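UDP-L-Rhamnose Synthase (Acanthamoeba polyphaga mimivirus, PDB 7JID) probably completes the making of UDP-L-rhamnose as an NADP(H)-dependent reductase of the RmlD family, and is a dimer that holds NADP and UDP-rhamnose in the crystal. Local coordinates at residues 145-148 with 149-153; 274-277 with 278-281. One frame throughout, in Å; residues are numbered along the deposited sequence.

Contact 1 lies near the C-terminal end of helix 138-150, which packs against the six-stranded parallel sheet of the Rossmann domain; contact 2 comes later in the chain and starts the last helix, 277-287. Their centres are 29 Å apart, on opposite sides of the chain's centre, and their nearest atoms stay about 18 Å apart. Both are local: the first lets a helix run out into a loop, the second lets one begin. F145, R148, L149 and F152 also face the second subunit, whereas 274-281 are touched by no other chain of the assembly. The side chain of D147 is about 11 Å from the bound UDP-rhamnose and that of I277 about 12 Å, so neither reaches it.

Contact 1. Residues 145-148 with 149-153; sequences FTDR and LMHFF
H151 turns its ring back along the helix and donates a hydrogen bond from ND1 to the carbonyl oxygen of D147, with ND1 to O at 2.8 Å. The oxygen lies almost in the ring plane, at the imidazole edge, but ND1 stands above the carbonyl plane. The D147 carboxylate crosses the ring at a slant, OD2 to H151 CE1 at 3.3 Å, the planes 62° apart. One turn apart, T146 and M150 lie side by side, CG2 to CE at 4.1 Å, methyl against flexible thioether.

Beneath these side chains, L149 N meets F145 O at 2.9 Å and M150 N meets T146 O at 2.9 Å, in the i to i+4 pattern. H151 N bonds to R148 O, an i to i+3 spacing, while D147 O is taken chiefly by the H151 ring.

Imidazole suits its place because NE2 donates to the backbone oxygen of E128; with both nitrogens donating, the ring is probably protonated, which the nearby D147 carboxylate would favour. With CG anti to the backbone N (chi1 -179°), D147 extends to a salt bridge with R161, and the T146 hydroxyl bonds chiefly to N86 O, with V142 O sharing its one hydrogen. The charged guanidinium of R148 reaches E40 of the second subunit, where the flat ring of F152 stacks on F95. The whole is a Rossmann-fold helix, packed on the parallel sheet on one side and on a dimer partner on another.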
ATOM      1  N   PHE A 145       0.658  -4.337   5.826  1.00  7.89           N
ATOM      2  CA  PHE A 145       1.766  -3.844   4.987  1.00  8.01           C
ATOM      3  C   PHE A 145       2.366  -2.585   5.582  1.00  7.31           C
ATOM      4  O   PHE A 145       3.562  -2.424   5.523  1.00  8.86           O
ATOM      5  CB  PHE A 145       1.318  -3.662   3.540  1.00  8.02           C
ATOM      6  CG  PHE A 145       1.111  -4.995   2.859  1.00  7.91           C
ATOM      7  CD1 PHE A 145       2.202  -5.810   2.596  1.00  8.83           C
ATOM      8  CD2 PHE A 145      -0.157  -5.491   2.607  1.00  9.23           C
ATOM      9  CE1 PHE A 145       2.034  -7.056   2.019  1.00  9.21           C
ATOM     10  CE2 PHE A 145      -0.323  -6.718   1.991  1.00  8.64           C
ATOM     11  CZ  PHE A 145       0.777  -7.503   1.722  1.00  9.11           C
ATOM     12  N   THR A 146       1.565  -1.656   6.117  1.00  7.84           N
ATOM     13  CA  THR A 146       2.173  -0.469   6.767  1.00  7.95           C
ATOM     14  C   THR A 146       3.113  -0.915   7.892  1.00  7.54           C
ATOM     15  O   THR A 146       4.242  -0.369   8.036  1.00  7.58           O
ATOM     16  CB  THR A 146       1.121   0.499   7.284  1.00  8.62           C
ATOM     17  OG1 THR A 146       0.290   0.711   6.139  1.00  9.31           O
ATOM     18  CG2 THR A 146       1.747   1.767   7.802  1.00  9.10           C
ATOM     19  N   ASP A 147       2.721  -1.921   8.629  1.00  8.51           N
ATOM     20  CA  ASP A 147       3.518  -2.377   9.775  1.00  9.11           C
ATOM     21  C   ASP A 147       4.844  -2.939   9.253  1.00  9.75           C
ATOM     22  O   ASP A 147       5.875  -2.624   9.826  1.00 10.58           O
ATOM     23  CB  ASP A 147       2.775  -3.443  10.562  1.00  9.15           C
ATOM     24  CG  ASP A 147       3.569  -3.900  11.767  1.00  8.71           C
ATOM     25  OD1 ASP A 147       3.363  -3.309  12.835  1.00 10.12           O
ATOM     26  OD2 ASP A 147       4.269  -4.932  11.649  1.00  9.79           O
ATOM     27  N   ARG A 148       4.801  -3.743   8.205  1.00  9.30           N
ATOM     28  CA  ARG A 148       6.037  -4.295   7.625  1.00  9.73           C
ATOM     29  C   ARG A 148       6.898  -3.129   7.135  1.00  9.98           C
ATOM     30  O   ARG A 148       8.121  -3.146   7.359  1.00 10.14           O
ATOM     31  CB  ARG A 148       5.665  -5.243   6.496  1.00  9.67           C
ATOM     32  CG  ARG A 148       4.890  -6.451   6.991  1.00 10.25           C
ATOM     33  CD  ARG A 148       4.564  -7.409   5.885  1.00 10.26           C
ATOM     34  NE  ARG A 148       5.764  -8.132   5.485  1.00 11.02           N
ATOM     35  CZ  ARG A 148       5.749  -9.065   4.551  1.00 11.94           C
ATOM     36  NH1 ARG A 148       4.625  -9.364   3.931  1.00 13.87           N
ATOM     37  NH2 ARG A 148       6.868  -9.697   4.230  1.00 12.67           N
ATOM     38  N   LEU A 149       6.304  -2.166   6.429  1.00 10.58           N
ATOM     39  CA  LEU A 149       7.091  -1.065   5.828  1.00 11.06           C
ATOM     40  C   LEU A 149       7.765  -0.265   6.932  1.00 11.19           C
ATOM     41  O   LEU A 149       8.923   0.209   6.749  1.00 10.79           O
ATOM     42  CB  LEU A 149       6.199  -0.185   4.945  1.00 11.55           C
ATOM     43  CG  LEU A 149       5.798  -0.849   3.633  1.00 10.98           C
ATOM     44  CD1 LEU A 149       4.604  -0.145   3.010  1.00 10.02           C
ATOM     45  CD2 LEU A 149       6.980  -0.857   2.682  1.00 11.71           C
ATOM     46  N   MET A 150       7.147  -0.191   8.103  1.00 10.10           N
ATOM     47  CA  MET A 150       7.740   0.595   9.224  1.00 10.35           C
ATOM     48  C   MET A 150       9.022  -0.064   9.737  1.00  9.78           C
ATOM     49  O   MET A 150       9.866   0.663  10.300  1.00 11.34           O
ATOM     50  CB  MET A 150       6.757   0.818  10.368  1.00 10.89           C
ATOM     51  CG  MET A 150       5.650   1.769  10.013  1.00 11.61           C
ATOM     52  SD  MET A 150       6.249   3.463   9.648  1.00 11.59           S
ATOM     53  CE  MET A 150       4.698   4.232   9.164  1.00 10.55           C
ATOM     54  N   HIS A 151       9.203  -1.357   9.500  1.00 10.32           N
ATOM     55  CA  HIS A 151      10.411  -2.089   9.951  1.00 11.76           C
ATOM     56  C   HIS A 151      11.615  -1.596   9.140  1.00 13.93           C
ATOM     57  O   HIS A 151      12.744  -1.783   9.613  1.00 15.38           O
ATOM     58  CB  HIS A 151      10.190  -3.596   9.851  1.00 12.83           C
ATOM     59  CG  HIS A 151       9.363  -4.154  10.967  1.00 15.02           C
ATOM     60  ND1 HIS A 151       7.964  -3.983  11.052  1.00 14.70           N
ATOM     61  CD2 HIS A 151       9.706  -4.938  12.024  1.00 17.04           C
ATOM     62  CE1 HIS A 151       7.520  -4.595  12.142  1.00 15.94           C
ATOM     63  NE2 HIS A 151       8.563  -5.265  12.694  1.00 15.95           N
ATOM     64  N   PHE A 152      11.414  -1.012   7.956  1.00 12.15           N
ATOM     65  CA  PHE A 152      12.509  -0.369   7.181  1.00 12.41           C
ATOM     66  C   PHE A 152      12.964   0.949   7.820  1.00 13.42           C
ATOM     67  O   PHE A 152      13.995   1.504   7.349  1.00 14.39           O
ATOM     68  CB  PHE A 152      12.083  -0.124   5.733  1.00 12.94           C
ATOM     69  CG  PHE A 152      11.991  -1.392   4.949  1.00 12.68           C
ATOM     70  CD1 PHE A 152      13.130  -2.039   4.525  1.00 13.89           C
ATOM     71  CD2 PHE A 152      10.767  -1.919   4.597  1.00 14.42           C
ATOM     72  CE1 PHE A 152      13.039  -3.216   3.798  1.00 12.88           C
ATOM     73  CE2 PHE A 152      10.677  -3.088   3.854  1.00 13.38           C
ATOM     74  CZ  PHE A 152      11.820  -3.759   3.491  1.00 13.29           C
ATOM     75  N   PHE A 153      12.279   1.431   8.866  1.00 11.48           N
ATOM     76  CA  PHE A 153      12.593   2.673   9.590  1.00 11.92           C
ATOM     77  C   PHE A 153      12.858   2.372  11.079  1.00 10.98           C
ATOM     78  O   PHE A 153      12.566   3.186  11.912  1.00 11.78           O
ATOM     79  CB  PHE A 153      11.448   3.678   9.446  1.00 11.56           C
ATOM     80  CG  PHE A 153      11.171   4.116   8.037  1.00 11.53           C
ATOM     81  CD1 PHE A 153      11.731   5.276   7.537  1.00 11.35           C
ATOM     82  CD2 PHE A 153      10.334   3.375   7.221  1.00 11.25           C
ATOM     83  CE1 PHE A 153      11.481   5.671   6.232  1.00 12.13           C
ATOM     84  CE2 PHE A 153      10.067   3.781   5.920  1.00 12.05           C
ATOM     85  CZ  PHE A 153      10.630   4.939   5.438  1.00 11.98           C
TER

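Contact 2. Residues 274-277 with 278-281; sequences VPDI and LTGI
The carboxylate of D276 is the flat group that meets T279. Over its plane stands the backbone N of T279, 2.9 Å from OD1 and 41° out of the plane, in a nearly straight bond (172°). At the other oxygen, T279 OG1 donates to D276 OD2 from the syn side, at a short 2.5 Å. One acid thus grips both the amide and the hydroxyl of one residue. Its CG sits between the backbone N and the carbonyl carbon (chi1 74°), which swings the oxygens back over the first turn. Aspartate suits an N-cap because its short arm reaches that turn, and threonine's branched hydroxyl lies beside its own amide.

The backbone carries the turn onward: G280 N meets D276 O at 2.9 Å and I281 N meets I277 O at 2.8 Å. P275, before the cap, rests its ring carbon CB 4.1 Å from G280 N. On the buried flank I277 and I281 point the same way, CD1 to CG1 at 3.9 Å. Their branched aliphatic chains fit an apolar seam with V222, I166, I227 and L230. P275 O also accepts from N218, tying the loop to a neighbouring one.

Chemically, the carboxylate satisfies the T279 amide, which has no preceding turn to give it a backbone acceptor, and its negative charge probably interacts favourably with the positive end of the helix dipole.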
ATOM      1  N   VAL A 274       3.151  -1.704  33.768  1.00 19.03           N
ATOM      2  CA  VAL A 274       1.880  -1.663  32.999  1.00 16.46           C
ATOM      3  C   VAL A 274       1.034  -2.812  33.519  1.00 14.72           C
ATOM      4  O   VAL A 274       1.475  -3.948  33.441  1.00 15.29           O
ATOM      5  CB  VAL A 274       2.075  -1.830  31.479  1.00 16.10           C
ATOM      6  CG1 VAL A 274       0.730  -1.804  30.751  1.00 15.84           C
ATOM      7  CG2 VAL A 274       3.017  -0.762  30.928  1.00 17.00           C
ATOM      8  N   PRO A 275      -0.194  -2.546  33.989  1.00 13.94           N
ATOM      9  CA  PRO A 275      -1.041  -3.569  34.601  1.00 13.59           C
ATOM     10  C   PRO A 275      -1.449  -4.648  33.586  1.00 11.40           C
ATOM     11  O   PRO A 275      -1.699  -4.308  32.422  1.00  9.91           O
ATOM     12  CB  PRO A 275      -2.289  -2.809  35.043  1.00 14.99           C
ATOM     13  CG  PRO A 275      -1.801  -1.382  35.228  1.00 17.24           C
ATOM     14  CD  PRO A 275      -0.783  -1.196  34.132  1.00 15.27           C
ATOM     15  N   ASP A 276      -1.538  -5.904  34.022  1.00 12.17           N
ATOM     16  CA  ASP A 276      -2.199  -6.925  33.172  1.00 10.64           C
ATOM     17  C   ASP A 276      -3.591  -6.399  32.832  1.00 10.18           C
ATOM     18  O   ASP A 276      -4.186  -5.554  33.558  1.00  9.46           O
ATOM     19  CB  ASP A 276      -2.258  -8.284  33.843  1.00 10.76           C
ATOM     20  CG  ASP A 276      -3.289  -8.294  34.940  1.00  9.64           C
ATOM     21  OD1 ASP A 276      -4.470  -8.482  34.610  1.00  9.67           O
ATOM     22  OD2 ASP A 276      -2.921  -8.122  36.155  1.00 11.93           O
ATOM     23  N   ILE A 277      -4.103  -6.808  31.670  1.00  9.24           N
ATOM     24  CA  ILE A 277      -5.359  -6.274  31.109  1.00  9.28           C
ATOM     25  C   ILE A 277      -6.544  -6.467  32.085  1.00  8.74           C
ATOM     26  O   ILE A 277      -7.440  -5.600  32.145  1.00  8.85           O
ATOM     27  CB  ILE A 277      -5.635  -6.901  29.722  1.00  8.30           C
ATOM     28  CG1 ILE A 277      -6.859  -6.305  29.056  1.00  8.53           C
ATOM     29  CG2 ILE A 277      -5.753  -8.417  29.785  1.00  8.33           C
ATOM     30  CD1 ILE A 277      -6.762  -4.817  28.844  1.00  9.08           C
ATOM     31  N   LEU A 278      -6.621  -7.564  32.834  1.00  8.93           N
ATOM     32  CA  LEU A 278      -7.801  -7.779  33.724  1.00  9.61           C
ATOM     33  C   LEU A 278      -7.738  -6.851  34.959  1.00  9.22           C
ATOM     34  O   LEU A 278      -8.764  -6.168  35.270  1.00  9.54           O
ATOM     35  CB  LEU A 278      -7.924  -9.263  34.095  1.00 10.36           C
ATOM     36  CG  LEU A 278      -9.237  -9.546  34.821  1.00 12.50           C
ATOM     37  CD1 LEU A 278     -10.416  -9.301  33.901  1.00 12.85           C
ATOM     38  CD2 LEU A 278      -9.295 -10.985  35.313  1.00 12.08           C
ATOM     39  N   THR A 279      -6.582  -6.720  35.592  1.00  9.89           N
ATOM     40  CA  THR A 279      -6.349  -5.704  36.652  1.00 11.88           C
ATOM     41  C   THR A 279      -6.697  -4.331  36.078  1.00 11.57           C
ATOM     42  O   THR A 279      -7.465  -3.592  36.735  1.00 11.72           O
ATOM     43  CB  THR A 279      -4.925  -5.742  37.195  1.00 12.74           C
ATOM     44  OG1 THR A 279      -4.623  -7.050  37.694  1.00 13.11           O
ATOM     45  CG2 THR A 279      -4.715  -4.712  38.280  1.00 13.79           C
ATOM     46  N   GLY A 280      -6.226  -4.019  34.865  1.00 10.62           N
ATOM     47  CA  GLY A 280      -6.470  -2.706  34.267  1.00 10.10           C
ATOM     48  C   GLY A 280      -7.929  -2.489  33.969  1.00 10.98           C
ATOM     49  O   GLY A 280      -8.438  -1.388  34.229  1.00 10.98           O
ATOM     50  N   ILE A 281      -8.651  -3.476  33.429  1.00 10.32           N
ATOM     51  CA  ILE A 281     -10.102  -3.345  33.107  1.00 12.02           C
ATOM     52  C   ILE A 281     -10.868  -3.202  34.421  1.00 12.59           C
ATOM     53  O   ILE A 281     -11.821  -2.396  34.453  1.00 11.84           O
ATOM     54  CB  ILE A 281     -10.629  -4.564  32.319  1.00 14.61           C
ATOM     55  CG1 ILE A 281     -10.037  -4.625  30.915  1.00 16.21           C
ATOM     56  CG2 ILE A 281     -12.155  -4.563  32.261  1.00 15.27           C
ATOM     57  CD1 ILE A 281     -10.457  -3.512  30.024  1.00 18.66           C
TER